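Local coordinates for protein N-terminal acetyltransferase B complex subunit MDM20 (Candida albicans, PDB 5K04) that probably serves as the non-catalytic subunit of the NatB N-terminal acetyltransferase complex, a helical-repeat partner that wraps around the catalytic subunit NAT3, at residues E299-Y302 with Q303-T307; C310-A313 with D314-Y318; L337-V340 with V341-K345. One frame throughout, in Å; residues are numbered along the deposited sequence.

Contact 1: residues E299-Y302 with Q303-T307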
ATOM      1  N   GLU A 299      35.326   3.110 -16.087  1.00 60.81           N
ATOM      2  CA  GLU A 299      35.848   4.473 -16.138  1.00 59.62           C
ATOM      3  C   GLU A 299      35.095   5.319 -17.162  1.00 57.07           C
ATOM      4  O   GLU A 299      34.825   6.499 -16.920  1.00 52.69           O
ATOM      5  CB  GLU A 299      37.350   4.440 -16.441  1.00 65.36           C
ATOM      6  CG  GLU A 299      38.213   3.939 -15.275  1.00 79.06           C
ATOM      7  CD  GLU A 299      39.637   3.564 -15.692  1.00 95.52           C
ATOM      8  OE1 GLU A 299      39.990   3.751 -16.879  1.00 96.84           O
ATOM      9  OE2 GLU A 299      40.405   3.077 -14.830  1.00 99.46           O
ATOM     10  N   ASN A 300      34.727   4.725 -18.306  1.00 64.24           N
ATOM     11  CA  ASN A 300      34.035   5.483 -19.347  1.00 55.34           C
ATOM     12  C   ASN A 300      32.615   5.841 -18.913  1.00 54.06           C
ATOM     13  O   ASN A 300      32.131   6.938 -19.209  1.00 49.03           O
ATOM     14  CB  ASN A 300      34.042   4.694 -20.663  1.00 56.26           C
ATOM     15  CG  ASN A 300      33.063   5.258 -21.719  1.00 70.47           C
ATOM     16  OD1 ASN A 300      33.388   6.214 -22.430  1.00 70.25           O
ATOM     17  ND2 ASN A 300      31.866   4.641 -21.836  1.00 67.65           N
ATOM     18  N   TYR A 301      31.934   4.936 -18.207  1.00 55.06           N
ATOM     19  CA  TYR A 301      30.617   5.284 -17.679  1.00 50.83           C
ATOM     20  C   TYR A 301      30.726   6.416 -16.668  1.00 53.77           C
ATOM     21  O   TYR A 301      29.938   7.367 -16.702  1.00 49.03           O
ATOM     22  CB  TYR A 301      29.931   4.070 -17.042  1.00 47.74           C
ATOM     23  CG  TYR A 301      28.622   4.470 -16.404  1.00 58.33           C
ATOM     24  CD1 TYR A 301      27.446   4.518 -17.150  1.00 55.10           C
ATOM     25  CD2 TYR A 301      28.565   4.855 -15.063  1.00 60.49           C
ATOM     26  CE1 TYR A 301      26.245   4.921 -16.565  1.00 58.87           C
ATOM     27  CE2 TYR A 301      27.377   5.256 -14.481  1.00 55.72           C
ATOM     28  CZ  TYR A 301      26.223   5.291 -15.227  1.00 56.52           C
ATOM     29  OH  TYR A 301      25.051   5.692 -14.628  1.00 53.17           O
ATOM     30  N   TYR A 302      31.717   6.334 -15.774  1.00 58.47           N
ATOM     31  CA  TYR A 302      31.884   7.335 -14.727  1.00 55.44           C
ATOM     32  C   TYR A 302      32.189   8.710 -15.315  1.00 60.71           C
ATOM     33  O   TYR A 302      31.701   9.730 -14.814  1.00 54.16           O
ATOM     34  CB  TYR A 302      32.996   6.902 -13.764  1.00 57.17           C
ATOM     35  CG  TYR A 302      33.371   7.961 -12.738  1.00 52.55           C
ATOM     36  CD1 TYR A 302      32.713   8.038 -11.524  1.00 54.59           C
ATOM     37  CD2 TYR A 302      34.367   8.891 -12.993  1.00 52.64           C
ATOM     38  CE1 TYR A 302      33.037   9.003 -10.582  1.00 53.72           C
ATOM     39  CE2 TYR A 302      34.702   9.873 -12.048  1.00 54.19           C
ATOM     40  CZ  TYR A 302      34.031   9.921 -10.850  1.00 52.77           C
ATOM     41  OH  TYR A 302      34.341  10.872  -9.915  1.00 53.86           O
ATOM     42  N   GLN A 303      33.008   8.762 -16.370  1.00 64.59           N
ATOM     43  CA  GLN A 303      33.371  10.049 -16.956  1.00 61.92           C
ATOM     44  C   GLN A 303      32.171  10.721 -17.595  1.00 51.77           C
ATOM     45  O   GLN A 303      32.076  11.952 -17.606  1.00 51.06           O
ATOM     46  CB  GLN A 303      34.481   9.874 -17.998  1.00 72.08           C
ATOM     47  CG  GLN A 303      35.835   9.438 -17.421  1.00 84.57           C
ATOM     48  CD  GLN A 303      36.395  10.414 -16.387  1.00 84.83           C
ATOM     49  OE1 GLN A 303      36.175  11.624 -16.470  1.00 81.79           O
ATOM     50  NE2 GLN A 303      37.121   9.882 -15.404  1.00 86.23           N
ATOM     51  N   LYS A 304      31.252   9.925 -18.129  1.00 55.99           N
ATOM     52  CA  LYS A 304      30.062  10.465 -18.759  1.00 61.46           C
ATOM     53  C   LYS A 304      28.968  10.791 -17.753  1.00 60.43           C
ATOM     54  O   LYS A 304      28.170  11.700 -18.001  1.00 58.13           O
ATOM     55  CB  LYS A 304      29.543   9.478 -19.804  1.00 61.61           C
ATOM     56  CG  LYS A 304      30.510   9.276 -20.954  1.00 68.70           C
ATOM     57  CD  LYS A 304      29.969   8.307 -21.988  1.00 74.97           C
ATOM     58  CE  LYS A 304      30.762   8.423 -23.280  1.00 87.19           C
ATOM     59  NZ  LYS A 304      30.748   9.831 -23.793  1.00 96.83           N
ATOM     60  N   PHE A 305      28.917  10.087 -16.612  1.00 60.04           N
ATOM     61  CA  PHE A 305      27.754  10.177 -15.732  1.00 55.61           C
ATOM     62  C   PHE A 305      28.062  10.538 -14.274  1.00 56.99           C
ATOM     63  O   PHE A 305      27.156  10.476 -13.437  1.00 43.19           O
ATOM     64  CB  PHE A 305      26.963   8.870 -15.823  1.00 48.02           C
ATOM     65  CG  PHE A 305      26.341   8.664 -17.181  1.00 59.09           C
ATOM     66  CD1 PHE A 305      25.130   9.261 -17.501  1.00 58.16           C
ATOM     67  CD2 PHE A 305      26.998   7.928 -18.166  1.00 59.50           C
ATOM     68  CE1 PHE A 305      24.572   9.112 -18.767  1.00 55.67           C
ATOM     69  CE2 PHE A 305      26.451   7.776 -19.427  1.00 52.54           C
ATOM     70  CZ  PHE A 305      25.234   8.376 -19.727  1.00 54.92           C
ATOM     71  N   ASN A 306      29.287  10.983 -13.951  1.00 49.00           N
ATOM     72  CA  ASN A 306      29.571  11.340 -12.558  1.00 47.18           C
ATOM     73  C   ASN A 306      28.826  12.599 -12.104  1.00 44.11           C
ATOM     74  O   ASN A 306      28.616  12.769 -10.902  1.00 35.13           O
ATOM     75  CB  ASN A 306      31.077  11.529 -12.332  1.00 43.44           C
ATOM     76  CG  ASN A 306      31.621  12.762 -13.034  1.00 41.29           C
ATOM     77  OD1 ASN A 306      31.543  13.874 -12.513  1.00 44.49           O
ATOM     78  ND2 ASN A 306      32.177  12.567 -14.222  1.00 49.61           N
ATOM     79  N   THR A 307      28.436  13.483 -13.030  1.00 51.58           N
ATOM     80  CA  THR A 307      27.612  14.641 -12.700  1.00 46.96           C
ATOM     81  C   THR A 307      26.140  14.283 -12.539  1.00 49.91           C
ATOM     82  O   THR A 307      25.320  15.188 -12.332  1.00 35.66           O
ATOM     83  CB  THR A 307      27.741  15.731 -13.767  1.00 40.71           C
ATOM     84  OG1 THR A 307      27.110  15.297 -14.970  1.00 36.47           O
ATOM     85  CG2 THR A 307      29.209  16.051 -14.053  1.00 39.23           C
TER

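Contact 2: residues C310-A313 with D314-Y318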
ATOM      1  N   CYS A 310      22.540   9.305 -10.661  1.00 54.17           N
ATOM      2  CA  CYS A 310      22.411   7.875 -10.922  1.00 54.20           C
ATOM      3  C   CYS A 310      23.735   7.120 -10.825  1.00 47.10           C
ATOM      4  O   CYS A 310      23.702   5.905 -10.590  1.00 40.68           O
ATOM      5  CB  CYS A 310      21.789   7.633 -12.308  1.00 53.36           C
ATOM      6  SG  CYS A 310      22.727   8.112 -13.745  1.00 30.14           S
ATOM      7  N   CYS A 311      24.887   7.806 -10.972  1.00 42.25           N
ATOM      8  CA  CYS A 311      26.155   7.122 -11.233  1.00 46.84           C
ATOM      9  C   CYS A 311      26.417   5.996 -10.230  1.00 34.44           C
ATOM     10  O   CYS A 311      26.676   4.852 -10.614  1.00 31.10           O
ATOM     11  CB  CYS A 311      27.317   8.132 -11.229  1.00 47.01           C
ATOM     12  SG  CYS A 311      28.861   7.487 -11.830  1.00 33.73           S
ATOM     13  N   TYR A 312      26.346   6.314  -8.940  1.00 42.04           N
ATOM     14  CA  TYR A 312      26.697   5.345  -7.903  1.00 50.12           C
ATOM     15  C   TYR A 312      25.816   4.108  -7.969  1.00 53.21           C
ATOM     16  O   TYR A 312      26.313   2.978  -7.899  1.00 46.21           O
ATOM     17  CB  TYR A 312      26.578   5.973  -6.516  1.00 42.72           C
ATOM     18  CG  TYR A 312      26.747   4.954  -5.418  1.00 45.14           C
ATOM     19  CD1 TYR A 312      28.010   4.493  -5.058  1.00 47.60           C
ATOM     20  CD2 TYR A 312      25.652   4.456  -4.741  1.00 47.12           C
ATOM     21  CE1 TYR A 312      28.173   3.556  -4.049  1.00 42.74           C
ATOM     22  CE2 TYR A 312      25.802   3.519  -3.734  1.00 47.41           C
ATOM     23  CZ  TYR A 312      27.067   3.070  -3.394  1.00 45.10           C
ATOM     24  OH  TYR A 312      27.198   2.136  -2.387  1.00 45.97           O
ATOM     25  N   ALA A 313      24.492   4.306  -8.054  1.00 50.32           N
ATOM     26  CA  ALA A 313      23.578   3.163  -8.054  1.00 50.82           C
ATOM     27  C   ALA A 313      23.784   2.291  -9.291  1.00 43.61           C
ATOM     28  O   ALA A 313      23.650   1.065  -9.225  1.00 33.19           O
ATOM     29  CB  ALA A 313      22.126   3.643  -7.953  1.00 36.48           C
ATOM     30  N   ASP A 314      24.139   2.907 -10.411  1.00 46.60           N
ATOM     31  CA  ASP A 314      24.398   2.150 -11.626  1.00 43.57           C
ATOM     32  C   ASP A 314      25.681   1.311 -11.514  1.00 46.58           C
ATOM     33  O   ASP A 314      25.711   0.150 -11.942  1.00 36.68           O
ATOM     34  CB  ASP A 314      24.463   3.120 -12.809  1.00 42.50           C
ATOM     35  CG  ASP A 314      23.090   3.755 -13.158  1.00 41.05           C
ATOM     36  OD1 ASP A 314      22.055   3.381 -12.557  1.00 32.25           O
ATOM     37  OD2 ASP A 314      23.055   4.628 -14.057  1.00 31.52           O
ATOM     38  N   LEU A 315      26.754   1.871 -10.948  1.00 55.09           N
ATOM     39  CA  LEU A 315      28.032   1.155 -10.923  1.00 53.12           C
ATOM     40  C   LEU A 315      28.173   0.195  -9.745  1.00 53.66           C
ATOM     41  O   LEU A 315      28.730  -0.901  -9.901  1.00 43.39           O
ATOM     42  CB  LEU A 315      29.199   2.146 -10.909  1.00 46.67           C
ATOM     43  CG  LEU A 315      29.415   2.849 -12.243  1.00 50.32           C
ATOM     44  CD1 LEU A 315      30.559   3.849 -12.141  1.00 56.17           C
ATOM     45  CD2 LEU A 315      29.667   1.840 -13.383  1.00 42.33           C
ATOM     46  N   SER A 316      27.671   0.582  -8.571  1.00 59.89           N
ATOM     47  CA  SER A 316      27.868  -0.203  -7.359  1.00 64.20           C
ATOM     48  C   SER A 316      27.235  -1.581  -7.446  1.00 63.95           C
ATOM     49  O   SER A 316      27.529  -2.433  -6.599  1.00 66.60           O
ATOM     50  CB  SER A 316      27.309   0.556  -6.152  1.00 58.03           C
ATOM     51  OG  SER A 316      25.921   0.807  -6.312  1.00 56.05           O
ATOM     52  N   GLN A 317      26.381  -1.821  -8.440  1.00 59.62           N
ATOM     53  CA  GLN A 317      25.839  -3.157  -8.637  1.00 64.13           C
ATOM     54  C   GLN A 317      26.857  -4.110  -9.253  1.00 63.94           C
ATOM     55  O   GLN A 317      26.646  -5.327  -9.229  1.00 59.94           O
ATOM     56  CB  GLN A 317      24.596  -3.086  -9.519  1.00 61.61           C
ATOM     57  CG  GLN A 317      24.899  -2.886 -10.982  1.00 67.97           C
ATOM     58  CD  GLN A 317      23.639  -2.747 -11.799  1.00 80.65           C
ATOM     59  OE1 GLN A 317      23.177  -3.703 -12.435  1.00 80.94           O
ATOM     60  NE2 GLN A 317      23.061  -1.549 -11.780  1.00 87.26           N
ATOM     61  N   TYR A 318      27.939  -3.587  -9.819  1.00 62.40           N
ATOM     62  CA  TYR A 318      29.033  -4.399 -10.321  1.00 59.97           C
ATOM     63  C   TYR A 318      30.126  -4.485  -9.267  1.00 60.50           C
ATOM     64  O   TYR A 318      30.104  -3.784  -8.253  1.00 60.69           O
ATOM     65  CB  TYR A 318      29.591  -3.826 -11.630  1.00 56.94           C
ATOM     66  CG  TYR A 318      28.540  -3.628 -12.702  1.00 58.66           C
ATOM     67  CD1 TYR A 318      27.949  -4.719 -13.331  1.00 52.61           C
ATOM     68  CD2 TYR A 318      28.139  -2.356 -13.087  1.00 59.90           C
ATOM     69  CE1 TYR A 318      26.994  -4.552 -14.314  1.00 58.96           C
ATOM     70  CE2 TYR A 318      27.171  -2.177 -14.065  1.00 61.54           C
ATOM     71  CZ  TYR A 318      26.605  -3.284 -14.678  1.00 56.62           C
ATOM     72  OH  TYR A 318      25.648  -3.130 -15.648  1.00 43.14           O
TER

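Contact 3: residues L337-V340 with V341-K345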
ATOM      1  N   LEU A 337      28.967  19.348  -7.399  1.00 46.39           N
ATOM      2  CA  LEU A 337      28.421  18.785  -6.169  1.00 48.72           C
ATOM      3  C   LEU A 337      28.081  17.304  -6.324  1.00 48.85           C
ATOM      4  O   LEU A 337      28.453  16.478  -5.483  1.00 44.19           O
ATOM      5  CB  LEU A 337      27.190  19.603  -5.761  1.00 41.91           C
ATOM      6  CG  LEU A 337      26.175  18.958  -4.828  1.00 47.68           C
ATOM      7  CD1 LEU A 337      26.822  18.489  -3.529  1.00 52.72           C
ATOM      8  CD2 LEU A 337      25.086  19.963  -4.536  1.00 47.71           C
ATOM      9  N   ILE A 338      27.390  16.947  -7.406  1.00 51.88           N
ATOM     10  CA  ILE A 338      26.960  15.559  -7.595  1.00 48.20           C
ATOM     11  C   ILE A 338      28.150  14.625  -7.858  1.00 44.30           C
ATOM     12  O   ILE A 338      28.158  13.473  -7.406  1.00 34.61           O
ATOM     13  CB  ILE A 338      25.891  15.499  -8.701  1.00 49.18           C
ATOM     14  CG1 ILE A 338      24.577  16.094  -8.150  1.00 49.45           C
ATOM     15  CG2 ILE A 338      25.692  14.057  -9.208  1.00 47.76           C
ATOM     16  CD1 ILE A 338      23.510  16.362  -9.183  1.00 50.64           C
ATOM     17  N   THR A 339      29.184  15.106  -8.553  1.00 47.24           N
ATOM     18  CA  THR A 339      30.435  14.355  -8.627  1.00 43.54           C
ATOM     19  C   THR A 339      30.938  14.012  -7.231  1.00 43.50           C
ATOM     20  O   THR A 339      31.326  12.872  -6.966  1.00 36.54           O
ATOM     21  CB  THR A 339      31.489  15.161  -9.394  1.00 44.40           C
ATOM     22  OG1 THR A 339      31.000  15.478 -10.701  1.00 39.15           O
ATOM     23  CG2 THR A 339      32.814  14.384  -9.522  1.00 45.18           C
ATOM     24  N   VAL A 340      30.900  14.982  -6.312  1.00 58.83           N
ATOM     25  CA  VAL A 340      31.363  14.734  -4.950  1.00 51.13           C
ATOM     26  C   VAL A 340      30.441  13.752  -4.233  1.00 43.40           C
ATOM     27  O   VAL A 340      30.899  12.871  -3.496  1.00 41.06           O
ATOM     28  CB  VAL A 340      31.491  16.065  -4.192  1.00 48.92           C
ATOM     29  CG1 VAL A 340      31.907  15.825  -2.734  1.00 46.61           C
ATOM     30  CG2 VAL A 340      32.499  16.961  -4.892  1.00 47.98           C
ATOM     31  N   VAL A 341      29.132  13.883  -4.441  1.00 44.85           N
ATOM     32  CA  VAL A 341      28.179  12.982  -3.803  1.00 46.02           C
ATOM     33  C   VAL A 341      28.467  11.538  -4.208  1.00 50.03           C
ATOM     34  O   VAL A 341      28.531  10.637  -3.364  1.00 45.87           O
ATOM     35  CB  VAL A 341      26.737  13.403  -4.153  1.00 41.39           C
ATOM     36  CG1 VAL A 341      25.747  12.275  -3.899  1.00 33.49           C
ATOM     37  CG2 VAL A 341      26.346  14.638  -3.371  1.00 47.19           C
ATOM     38  N   ASN A 342      28.660  11.305  -5.508  1.00 48.21           N
ATOM     39  CA  ASN A 342      28.944   9.954  -5.980  1.00 45.38           C
ATOM     40  C   ASN A 342      30.263   9.443  -5.411  1.00 40.26           C
ATOM     41  O   ASN A 342      30.335   8.321  -4.896  1.00 35.91           O
ATOM     42  CB  ASN A 342      28.948   9.928  -7.512  1.00 46.24           C
ATOM     43  CG  ASN A 342      27.524   9.919  -8.106  1.00 40.56           C
ATOM     44  OD1 ASN A 342      26.674   9.142  -7.685  1.00 33.06           O
ATOM     45  ND2 ASN A 342      27.273  10.799  -9.072  1.00 41.71           N
ATOM     46  N   ASN A 343      31.308  10.283  -5.451  1.00 43.65           N
ATOM     47  CA  ASN A 343      32.620   9.882  -4.937  1.00 42.43           C
ATOM     48  C   ASN A 343      32.559   9.534  -3.456  1.00 45.29           C
ATOM     49  O   ASN A 343      33.129   8.523  -3.029  1.00 41.01           O
ATOM     50  CB  ASN A 343      33.645  10.989  -5.177  1.00 41.64           C
ATOM     51  CG  ASN A 343      33.920  11.214  -6.646  1.00 46.64           C
ATOM     52  OD1 ASN A 343      33.432  10.469  -7.498  1.00 40.39           O
ATOM     53  ND2 ASN A 343      34.695  12.248  -6.956  1.00 54.33           N
ATOM     54  N   ARG A 344      31.862  10.348  -2.656  1.00 54.92           N
ATOM     55  CA  ARG A 344      31.740  10.047  -1.230  1.00 52.60           C
ATOM     56  C   ARG A 344      30.969   8.753  -0.996  1.00 53.18           C
ATOM     57  O   ARG A 344      31.234   8.034  -0.026  1.00 44.66           O
ATOM     58  CB  ARG A 344      31.063  11.205  -0.507  1.00 47.96           C
ATOM     59  CG  ARG A 344      31.892  12.482  -0.475  1.00 48.33           C
ATOM     60  CD  ARG A 344      32.992  12.399   0.563  1.00 49.62           C
ATOM     61  NE  ARG A 344      33.868  13.571   0.519  1.00 62.68           N
ATOM     62  CZ  ARG A 344      33.941  14.492   1.474  1.00 58.76           C
ATOM     63  NH1 ARG A 344      33.193  14.381   2.566  1.00 60.50           N
ATOM     64  NH2 ARG A 344      34.754  15.523   1.333  1.00 54.94           N
ATOM     65  N   LYS A 345      30.005   8.448  -1.868  1.00 55.35           N
ATOM     66  CA  LYS A 345      29.308   7.169  -1.786  1.00 45.26           C
ATOM     67  C   LYS A 345      30.225   6.018  -2.178  1.00 46.40           C
ATOM     68  O   LYS A 345      30.224   4.969  -1.525  1.00 44.13           O
ATOM     69  CB  LYS A 345      28.080   7.193  -2.684  1.00 45.25           C
ATOM     70  CG  LYS A 345      26.939   8.029  -2.146  1.00 51.02           C
ATOM     71  CD  LYS A 345      25.974   8.370  -3.257  1.00 49.36           C
ATOM     72  CE  LYS A 345      24.626   7.792  -3.016  1.00 56.75           C
ATOM     73  NZ  LYS A 345      23.616   8.677  -3.640  1.00 66.23           N
TER

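Contact 1: residues E299-Y302 with Q303-T307
Tyr301 and Tyr302 both carry CG anti to the backbone N (chi1 near 175°), and this sends each ring along the helix, over the side chain four residues on. The Tyr301 ring takes the CB of Phe305 on one face, 4.0 Å from the ring centroid. Beyond that carbon the two aromatic planes are nearly parallel, 18° apart, but slid so far that they barely overlap; Tyr301 CE1 to Phe305 CD2, at 3.5 Å, is the closest approach of the two side chains. The Phe305 ring also turns an edge to the carbonyl oxygen of Tyr301. Over the Tyr302 ring lies Asn306 CB, 3.7 Å from the centroid, a CH-pi contact. The pairs lie where helix 295-305 gives way to the following loop, in a helical region assigned to the TPR clan. There the backbone bonds from Phe305 N to Tyr301 O and from Asn306 N to Tyr302 O are weak and bent. The side chain of Asn306 adds a straighter bond: its ND2 reaches Tyr302 O at 2.9 Å with an N-H...O angle of 156°, and the oxygen lies close to the amide plane. With ND2 so engaged, Asn306 OD1 accepts from Thr339 OG1. The phenol oxygens lead elsewhere, Tyr302 OH to Asn343 and Tyr301 OH to Asp314, the latter at a separation so implausibly short that its detail is doubtful. On the outer side of the helix, the CE methylene of Lys304 passes Asn300 OD1 at 3.5 Å.

Contact 2: residues C310-A313 with D314-Y318
Ser316 lies against one face of the Tyr312 ring, its CB 3.9 Å from the centroid and 19° off the normal, a CH-pi contact, while OG stands beside it over the same face, also offset from the ring centre. The tyrosine presents its face because CG is anti to the backbone N (chi1 172°), which carries the ring along the helix towards the serine. Ser316 in turn folds its hydroxyl back between its own N and carbonyl carbon, and OG donates to Tyr312 O at 2.7 Å. Two donors of one residue thus grip a single carbonyl oxygen: Ser316 N comes in almost straight at 2.8 Å, whereas OG approaches from above the carbonyl plane, 36° out of it. The hydroxyl of this backbone-bound serine adds a second bond to a carbonyl already taken by the serine's own N-H, and from Leu315 to Tyr318 the chain continues in a type I beta turn. Around the helix from this pair, Cys311 SG meets Leu315 CD1 at 4.0 Å, a loose apolar contact. Cys310 and Asp314 form the third i to i+4 pair; Cys310 SG lies 3.5 Å from Asp314 OD2, a carboxylate oxygen that neighbours Tyr301 and takes a salt bridge from Arg277, which probably favours its charged form. Helix 311-315 is wedged between neighbours: Cys311 and Leu315 pack on Tyr301 of helix 295-305 and on Phe346 of helix 337-346, Asp314 touches helix 277-289, and Ala313 and Gln317 meet Tyr84 and Thr49 of the NAT3 chain, respectively.

Contact 3: residues L337-V340 with V341-K345
Leu337 lays its CD1 methyl across Val341 CG2, 3.9 Å away, in the first turn of helix 337-346. This is ordinary i to i+4 packing on an alpha-helix of the TPR-clan region. Four backbone bonds in succession run beneath the side chains, among them Asn342 N to Ile338 O, nearly straight at 169°. The next three pairs lie side by side and point the same way. Ile338 CG2 touches Asn342 ND2 at 3.6 Å, so a methyl flanks an amide whose polar atoms work elsewhere: ND2 donates to the carbonyls of Lys308 and Asn306, and OD1 accepts from Tyr312 N. One asparagine side chain therefore ties three backbone groups of the preceding chain to this helix. Thr339 and Asn343 repeat the theme, with CG2 of the threonine against ND2 of the asparagine at 3.8 Å, while Asn343 OD1 is taken by Tyr302. Thr339 CG2 takes the position anti to the backbone N, which leaves OG1 beside that nitrogen (chi1 -57°), engaged outside the helix by Asn306. The leucine and valine pair faces helix 372-383, where Leu337 meets Val372 and Val341 meets Leu375. Arg344 bends at chi2 (-77°) and carries its guanidinium to Asp354 in a salt bridge and to Asn352; nearer the backbone, its CG rests 4.0 Å from Val340 CG1.

How the contacts relate
Contacts 1, 2 and 3 follow one another along the chain on helices 295-305, 311-315 and 337-346, with centres 11 to 12 Å apart, all in the part of the chain that characterises the NatB non-catalytic subunit family. Helix 322-326 comes before the third, yet the three helices are neighbours in space: Phe305 O of contact 1 packs on Cys311 CB of contact 2, and Thr307 O on Ile338 CG2 of contact 3. Phe305, Cys310 and Ile338, one side chain from each contact, lie about 10 Å from bound coenzyme A, and contacts 2 and 3 also touch the NAT3 chain, which places the group near the cofactor and, probably, at the edge of the interface with NAT3.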